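PDB 6I8X: fatty acid-binding protein homolog from Ascaris suum, which binds fatty acids inside a beta-barrel and may sequester potentially toxic fatty acids and their peroxidation products or help maintain the lipid layer of the eggshell. Local coordinates for residues D118-V132 against M135-K148. Residues are numbered along the deposited sequence; the frame is centred on the assembly and turned at random.
Sequences DVETYEYRRDGDYLV and MSWKGVSTSRYYKK. With VCA (vaccenic acid), chain C; TAM (tris(hydroxyethyl)aminomethane), chain K; EDO (1,2-ethanediol), chain H.
Leu131 and Tyr146 face each other as a hydrogen-bonded pair joining antiparallel strands 130-137 and 140-148 of the fatty acid-binding protein beta-barrel; strand 119-127 lies on the far side of 130-137. Leu131 N reaches Tyr146 O at 2.8 Å, almost straight at 175°, and Tyr146 N returns a bond to Leu131 O. With CG of Tyr146 beside its backbone N (chi1 -63°), the ring presents its edge to Leu131 O and its hydroxyl to the pocket, where OH lies 2.7 Å from O1 of the vaccenic acid head group. Arg144 projects on this same inner side; its NH1 is salt-bridged to Asp22, while NH2 comes 3.7 Å from C3 of the fatty acid.

The other face of the sheet carries Tyr130, Val132, Tyr145 and Lys147. Val132 lies alongside Tyr145, both CG1 and CG2 touching ring carbon CE2. The aliphatic part of Lys147 runs obliquely past the hydroxyl end of Tyr130, CD sitting 3.4 Å from Tyr130 OH, a hydroxyl that is hydrogen-bonded to Glu20.

Further along, residues 135-137 of the middle strand meet strand 119-127. There Met135, bent at chi2 and chi3, brings CG to the edge of the Tyr122 ring, 3.2 Å from CD1, with its sulfur oblique to the ring in a Met-aromatic contact. Trp137 sets its benzo edge against Val119 O, and the Glu120 carboxylate, held by Tyr28 and Arg32, stands obliquely to the indole.

At the type II' turn from Asp127 to Tyr130, Arg126 grips Gly128 O side-on with NE and NH2 while NH1 is hydrogen-bonded to Lys12 O, and nearby Lys148 NZ donates to TAM O5 at 3.0 Å.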
loop_
_atom_site.group_PDB
_atom_site.type_symbol
_atom_site.label_atom_id
_atom_site.label_comp_id
_atom_site.label_asym_id
_atom_site.label_seq_id
_atom_site.Cartn_x
_atom_site.Cartn_y
_atom_site.Cartn_z
ATOM N N ASP A 118 6.385 -14.134 -7.651
ATOM C CA ASP A 118 5.213 -13.298 -7.426
ATOM C C ASP A 118 5.635 -11.875 -6.961
ATOM O O ASP A 118 5.843 -11.637 -5.767
ATOM C CB ASP A 118 4.247 -13.976 -6.440
ATOM C CG ASP A 118 2.812 -13.494 -6.561
ATOM O OD1 ASP A 118 2.598 -12.390 -7.113
ATOM O OD2 ASP A 118 1.903 -14.216 -6.093
ATOM N N VAL A 119 5.794 -10.959 -7.937
ATOM C CA VAL A 119 6.211 -9.564 -7.756
ATOM C C VAL A 119 5.077 -8.654 -8.216
ATOM O O VAL A 119 4.622 -8.769 -9.357
ATOM C CB VAL A 119 7.529 -9.235 -8.517
ATOM C CG1 VAL A 119 7.900 -7.754 -8.391
ATOM C CG2 VAL A 119 8.682 -10.114 -8.042
ATOM N N GLU A 120 4.645 -7.733 -7.340
ATOM C CA GLU A 120 3.585 -6.792 -7.664
ATOM C C GLU A 120 3.801 -5.408 -7.043
ATOM O O GLU A 120 4.076 -5.302 -5.845
ATOM C CB GLU A 120 2.207 -7.361 -7.289
ATOM C CG GLU A 120 1.097 -6.362 -7.565
ATOM C CD GLU A 120 -0.313 -6.885 -7.661
ATOM O OE1 GLU A 120 -0.694 -7.725 -6.817
ATOM O OE2 GLU A 120 -1.066 -6.384 -8.526
ATOM N N THR A 121 3.619 -4.354 -7.864
ATOM C CA THR A 121 3.716 -2.957 -7.458
ATOM C C THR A 121 2.340 -2.264 -7.401
ATOM O O THR A 121 1.554 -2.353 -8.358
ATOM C CB THR A 121 4.719 -2.210 -8.360
ATOM O OG1 THR A 121 5.968 -2.907 -8.333
ATOM C CG2 THR A 121 4.942 -0.749 -7.924
ATOM N N TYR A 122 2.074 -1.552 -6.286
ATOM C CA TYR A 122 0.867 -0.723 -6.090
ATOM C C TYR A 122 1.295 0.740 -6.144
ATOM O O TYR A 122 2.342 1.097 -5.617
ATOM C CB TYR A 122 0.161 -1.001 -4.755
ATOM C CG TYR A 122 -0.077 -2.465 -4.487
ATOM C CD1 TYR A 122 -0.893 -3.223 -5.321
ATOM C CD2 TYR A 122 0.554 -3.110 -3.429
ATOM C CE1 TYR A 122 -1.118 -4.579 -5.077
ATOM C CE2 TYR A 122 0.368 -4.476 -3.198
ATOM C CZ TYR A 122 -0.481 -5.203 -4.017
ATOM O OH TYR A 122 -0.696 -6.539 -3.773
ATOM N N GLU A 123 0.477 1.581 -6.761
ATOM C CA GLU A 123 0.753 2.997 -6.942
ATOM C C GLU A 123 -0.263 3.853 -6.180
ATOM O O GLU A 123 -1.456 3.580 -6.242
ATOM C CB GLU A 123 0.714 3.281 -8.441
ATOM C CG GLU A 123 0.897 4.725 -8.863
ATOM C CD GLU A 123 0.660 4.966 -10.345
ATOM O OE1 GLU A 123 0.971 4.067 -11.161
ATOM O OE2 GLU A 123 0.157 6.061 -10.687
ATOM N N TYR A 124 0.216 4.883 -5.452
ATOM C CA TYR A 124 -0.644 5.795 -4.723
ATOM C C TYR A 124 -0.480 7.191 -5.239
ATOM O O TYR A 124 0.642 7.656 -5.453
ATOM C CB TYR A 124 -0.384 5.798 -3.222
ATOM C CG TYR A 124 -0.569 4.481 -2.519
ATOM C CD1 TYR A 124 -1.772 4.170 -1.891
ATOM C CD2 TYR A 124 0.505 3.605 -2.345
ATOM C CE1 TYR A 124 -1.911 3.019 -1.121
ATOM C CE2 TYR A 124 0.371 2.439 -1.594
ATOM C CZ TYR A 124 -0.841 2.148 -0.985
ATOM O OH TYR A 124 -0.982 1.019 -0.215
ATOM N N ARG A 125 -1.619 7.886 -5.410
ATOM C CA ARG A 125 -1.636 9.256 -5.887
ATOM C C ARG A 125 -2.660 10.023 -5.113
ATOM O O ARG A 125 -3.659 9.464 -4.696
ATOM C CB ARG A 125 -1.962 9.306 -7.389
ATOM C CG ARG A 125 -0.871 8.727 -8.297
ATOM C CD ARG A 125 -1.184 8.918 -9.772
ATOM N NE ARG A 125 -1.088 10.322 -10.170
ATOM C CZ ARG A 125 0.021 10.905 -10.610
ATOM N NH1 ARG A 125 1.141 10.205 -10.741
ATOM N NH2 ARG A 125 0.015 12.191 -10.936
ATOM N N ARG A 126 -2.397 11.294 -4.880
ATOM C CA ARG A 126 -3.366 12.153 -4.219
ATOM C C ARG A 126 -4.170 12.853 -5.271
ATOM O O ARG A 126 -3.613 13.313 -6.259
ATOM C CB ARG A 126 -2.712 13.174 -3.279
ATOM C CG ARG A 126 -2.434 12.623 -1.897
ATOM C CD ARG A 126 -3.676 12.284 -1.070
ATOM N NE ARG A 126 -4.580 13.419 -0.825
ATOM C CZ ARG A 126 -4.500 14.258 0.208
ATOM N NH1 ARG A 126 -3.517 14.147 1.089
ATOM N NH2 ARG A 126 -5.392 15.225 0.355
ATOM N N ASP A 127 -5.486 12.913 -5.077
ATOM C CA ASP A 127 -6.390 13.614 -5.969
ATOM C C ASP A 127 -7.455 14.307 -5.112
ATOM O O ASP A 127 -8.480 13.701 -4.765
ATOM C CB ASP A 127 -7.011 12.664 -6.999
ATOM C CG ASP A 127 -7.823 13.409 -8.032
ATOM O OD1 ASP A 127 -7.523 14.605 -8.270
ATOM O OD2 ASP A 127 -8.787 12.815 -8.571
ATOM N N GLY A 128 -7.180 15.561 -4.767
ATOM C CA GLY A 128 -8.035 16.336 -3.889
ATOM C C GLY A 128 -7.974 15.704 -2.516
ATOM O O GLY A 128 -6.885 15.324 -2.054
ATOM N N ASP A 129 -9.139 15.455 -1.919
ATOM C CA ASP A 129 -9.235 14.839 -0.583
ATOM C C ASP A 129 -9.017 13.335 -0.596
ATOM O O ASP A 129 -9.174 12.688 0.431
ATOM C CB ASP A 129 -10.588 15.172 0.065
ATOM C CG ASP A 129 -10.805 16.660 0.145
ATOM O OD1 ASP A 129 -9.979 17.350 0.814
ATOM O OD2 ASP A 129 -11.727 17.157 -0.544
ATOM N N TYR A 130 -8.672 12.787 -1.753
ATOM C CA TYR A 130 -8.504 11.352 -1.938
ATOM C C TYR A 130 -7.096 10.910 -2.194
ATOM O O TYR A 130 -6.350 11.563 -2.904
ATOM C CB TYR A 130 -9.413 10.822 -3.084
ATOM C CG TYR A 130 -10.882 10.904 -2.757
ATOM C CD1 TYR A 130 -11.621 12.047 -3.057
ATOM C CD2 TYR A 130 -11.529 9.860 -2.091
ATOM C CE1 TYR A 130 -12.960 12.165 -2.679
ATOM C CE2 TYR A 130 -12.877 9.947 -1.747
ATOM C CZ TYR A 130 -13.590 11.105 -2.041
ATOM O OH TYR A 130 -14.909 11.222 -1.663
ATOM N N LEU A 131 -6.782 9.734 -1.664
ATOM C CA LEU A 131 -5.593 8.958 -1.952
ATOM C C LEU A 131 -6.162 7.860 -2.885
ATOM O O LEU A 131 -7.117 7.182 -2.535
ATOM C CB LEU A 131 -5.019 8.340 -0.659
ATOM C CG LEU A 131 -3.747 7.488 -0.805
ATOM C CD1 LEU A 131 -2.509 8.362 -1.114
ATOM C CD2 LEU A 131 -3.539 6.637 0.434
ATOM N N VAL A 132 -5.626 7.751 -4.081
ATOM C CA VAL A 132 -6.037 6.782 -5.096
ATOM C C VAL A 132 -4.950 5.702 -5.165
ATOM O O VAL A 132 -3.789 6.006 -5.423
ATOM C CB VAL A 132 -6.247 7.463 -6.481
ATOM C CG1 VAL A 132 -6.805 6.474 -7.502
ATOM C CG2 VAL A 132 -7.143 8.706 -6.370
ATOM N N MET A 135 -3.686 -0.505 -9.182
ATOM C CA MET A 135 -3.103 -1.836 -9.343
ATOM C C MET A 135 -3.459 -2.362 -10.715
ATOM O O MET A 135 -4.511 -2.018 -11.257
ATOM C CB MET A 135 -3.646 -2.804 -8.281
ATOM C CG MET A 135 -3.556 -2.278 -6.897
ATOM S SD MET A 135 -5.118 -2.312 -6.058
ATOM C CE MET A 135 -5.035 -3.951 -5.299
ATOM N N SER A 136 -2.599 -3.241 -11.246
ATOM C CA SER A 136 -2.744 -3.864 -12.550
ATOM C C SER A 136 -2.209 -5.287 -12.535
ATOM O O SER A 136 -1.098 -5.519 -12.037
ATOM C CB SER A 136 -2.004 -3.046 -13.605
ATOM O OG SER A 136 -2.543 -3.304 -14.886
ATOM N N TRP A 137 -2.989 -6.241 -13.092
ATOM C CA TRP A 137 -2.564 -7.642 -13.211
ATOM C C TRP A 137 -3.082 -8.246 -14.494
ATOM O O TRP A 137 -4.284 -8.180 -14.748
ATOM C CB TRP A 137 -3.014 -8.470 -12.000
ATOM C CG TRP A 137 -2.271 -9.765 -11.851
ATOM C CD1 TRP A 137 -2.724 -11.012 -12.168
ATOM C CD2 TRP A 137 -0.942 -9.939 -11.338
ATOM N NE1 TRP A 137 -1.774 -11.953 -11.861
ATOM C CE2 TRP A 137 -0.673 -11.326 -11.338
ATOM C CE3 TRP A 137 0.038 -9.057 -10.832
ATOM C CZ2 TRP A 137 0.543 -11.854 -10.872
ATOM C CZ3 TRP A 137 1.232 -9.581 -10.355
ATOM C CH2 TRP A 137 1.482 -10.962 -10.382
ATOM N N LYS A 138 -2.178 -8.813 -15.333
ATOM C CA LYS A 138 -2.528 -9.439 -16.627
ATOM C C LYS A 138 -3.398 -8.517 -17.531
ATOM O O LYS A 138 -4.342 -8.990 -18.172
ATOM C CB LYS A 138 -3.233 -10.794 -16.405
ATOM C CG LYS A 138 -2.412 -11.844 -15.676
ATOM C CD LYS A 138 -3.278 -13.058 -15.358
ATOM C CE LYS A 138 -2.474 -14.244 -14.883
ATOM N NZ LYS A 138 -3.344 -15.426 -14.625
ATOM N N GLY A 139 -3.091 -7.218 -17.542
ATOM C CA GLY A 139 -3.830 -6.221 -18.315
ATOM C C GLY A 139 -5.094 -5.689 -17.648
ATOM O O GLY A 139 -5.749 -4.796 -18.202
ATOM N N VAL A 140 -5.459 -6.228 -16.460
ATOM C CA VAL A 140 -6.664 -5.797 -15.741
ATOM C C VAL A 140 -6.307 -4.745 -14.662
ATOM O O VAL A 140 -5.586 -5.070 -13.726
ATOM C CB VAL A 140 -7.499 -6.999 -15.184
ATOM C CG1 VAL A 140 -8.686 -6.508 -14.367
ATOM C CG2 VAL A 140 -7.970 -7.925 -16.318
ATOM N N SER A 141 -6.798 -3.494 -14.823
ATOM C CA SER A 141 -6.529 -2.360 -13.920
ATOM C C SER A 141 -7.686 -2.056 -12.972
ATOM O O SER A 141 -8.845 -2.285 -13.311
ATOM C CB SER A 141 -6.189 -1.099 -14.716
ATOM O OG SER A 141 -4.913 -1.225 -15.312
ATOM N N THR A 142 -7.354 -1.499 -11.796
ATOM C CA THR A 142 -8.293 -1.113 -10.741
ATOM C C THR A 142 -7.779 0.124 -9.979
ATOM O O THR A 142 -6.573 0.317 -9.875
ATOM C CB THR A 142 -8.621 -2.310 -9.809
ATOM O OG1 THR A 142 -9.646 -1.909 -8.901
ATOM C CG2 THR A 142 -7.402 -2.815 -9.004
ATOM N N SER A 143 -8.705 0.961 -9.488
ATOM C CA SER A 143 -8.428 2.155 -8.676
ATOM C C SER A 143 -9.297 2.055 -7.428
ATOM O O SER A 143 -10.468 1.720 -7.541
ATOM C CB SER A 143 -8.777 3.432 -9.438
ATOM O OG SER A 143 -7.780 3.650 -10.412
ATOM N N ARG A 144 -8.718 2.301 -6.252
ATOM C CA ARG A 144 -9.404 2.241 -4.950
ATOM C C ARG A 144 -9.218 3.627 -4.368
ATOM O O ARG A 144 -8.091 4.139 -4.356
ATOM C CB ARG A 144 -8.748 1.171 -4.030
ATOM C CG ARG A 144 -8.699 -0.256 -4.603
ATOM C CD ARG A 144 -9.805 -1.135 -4.033
ATOM N NE ARG A 144 -9.404 -1.742 -2.778
ATOM C CZ ARG A 144 -10.226 -2.296 -1.897
ATOM N NH1 ARG A 144 -11.534 -2.339 -2.130
ATOM N NH2 ARG A 144 -9.747 -2.835 -0.790
ATOM N N TYR A 145 -10.325 4.243 -3.919
ATOM C CA TYR A 145 -10.414 5.617 -3.416
ATOM C C TYR A 145 -10.535 5.668 -1.893
ATOM O O TYR A 145 -11.504 5.169 -1.340
ATOM C CB TYR A 145 -11.563 6.384 -4.141
ATOM C CG TYR A 145 -11.366 6.415 -5.647
ATOM C CD1 TYR A 145 -11.764 5.345 -6.446
ATOM C CD2 TYR A 145 -10.703 7.472 -6.261
ATOM C CE1 TYR A 145 -11.521 5.333 -7.815
ATOM C CE2 TYR A 145 -10.474 7.481 -7.636
ATOM C CZ TYR A 145 -10.882 6.409 -8.408
ATOM O OH TYR A 145 -10.666 6.412 -9.764
ATOM N N TYR A 146 -9.541 6.293 -1.231
ATOM C CA TYR A 146 -9.426 6.457 0.236
ATOM C C TYR A 146 -9.519 7.925 0.579
ATOM O O TYR A 146 -8.695 8.744 0.144
ATOM C CB TYR A 146 -8.072 5.917 0.750
ATOM C CG TYR A 146 -7.859 4.439 0.540
ATOM C CD1 TYR A 146 -7.484 3.939 -0.708
ATOM C CD2 TYR A 146 -7.956 3.544 1.602
ATOM C CE1 TYR A 146 -7.287 2.573 -0.909
ATOM C CE2 TYR A 146 -7.718 2.182 1.423
ATOM C CZ TYR A 146 -7.412 1.699 0.158
ATOM O OH TYR A 146 -7.195 0.363 -0.046
ATOM N N LYS A 147 -10.554 8.258 1.313
ATOM C CA LYS A 147 -10.878 9.612 1.724
ATOM C C LYS A 147 -9.990 9.994 2.891
ATOM O O LYS A 147 -9.934 9.263 3.875
ATOM C CB LYS A 147 -12.382 9.687 2.085
ATOM C CG LYS A 147 -12.906 11.048 2.511
ATOM C CD LYS A 147 -13.412 11.876 1.343
ATOM C CE LYS A 147 -14.214 13.083 1.770
ATOM N NZ LYS A 147 -13.339 14.200 2.189
ATOM N N LYS A 148 -9.259 11.112 2.749
ATOM C CA LYS A 148 -8.419 11.672 3.797
ATOM C C LYS A 148 -9.333 12.058 4.989
ATOM O O LYS A 148 -10.385 12.706 4.810
ATOM C CB LYS A 148 -7.630 12.887 3.243
ATOM C CG LYS A 148 -6.861 13.744 4.240
ATOM C CD LYS A 148 -5.783 12.986 4.934
ATOM C CE LYS A 148 -4.471 13.705 4.861
ATOM N NZ LYS A 148 -4.247 14.631 6.001
HETATM O O2 VCA C . -4.198 -2.833 0.464
HETATM C C1 VCA C . -5.506 -2.960 0.502
HETATM O O1 VCA C . -6.252 -2.032 0.702
HETATM C C2 VCA C . -6.000 -4.359 0.263
HETATM C C3 VCA C . -7.206 -4.776 1.100
HETATM C C4 VCA C . -7.422 -6.280 1.096
HETATM C C5 VCA C . -8.684 -6.755 1.786
HETATM C C6 VCA C . -8.511 -7.026 3.267
HETATM C C7 VCA C . -9.825 -7.305 3.968
HETATM C C8 VCA C . -10.386 -8.715 3.856
HETATM C C9 VCA C . -9.803 -9.701 4.848
HETATM C C10 VCA C . -10.295 -11.135 4.620
HETATM C C11 VCA C . -9.305 -12.183 5.031
HETATM C C12 VCA C . -8.165 -12.454 4.420
HETATM C C13 VCA C . -7.628 -11.762 3.201
HETATM C C14 VCA C . -6.417 -12.460 2.581
HETATM C C15 VCA C . -5.965 -11.862 1.257
HETATM C C16 VCA C . -5.574 -10.390 1.299
HETATM C C17 VCA C . -5.054 -9.865 -0.025
HETATM C C18 VCA C . -4.358 -8.535 0.092
HETATM C C TAM K . -1.074 14.934 9.541
HETATM C C1 TAM K . -0.576 13.604 10.253
HETATM C C2 TAM K . -2.318 14.516 8.630
HETATM C C3 TAM K . -1.459 16.195 10.455
HETATM C C4 TAM K . 0.924 13.426 10.357
HETATM C C5 TAM K . -3.485 13.954 9.416
HETATM C C6 TAM K . -1.041 16.100 11.902
HETATM N N TAM K . 0.108 15.289 8.733
HETATM O O4 TAM K . 1.219 12.208 11.002
HETATM O O5 TAM K . -4.456 13.219 8.609
HETATM O O6 TAM K . -1.352 17.302 12.568
HETATM C C1 EDO H . 0.056 -0.596 -11.581
HETATM O O1 EDO H . 0.920 0.021 -10.638
HETATM C C2 EDO H . -1.096 0.371 -11.977
HETATM O O2 EDO H . -0.551 1.630 -12.326
#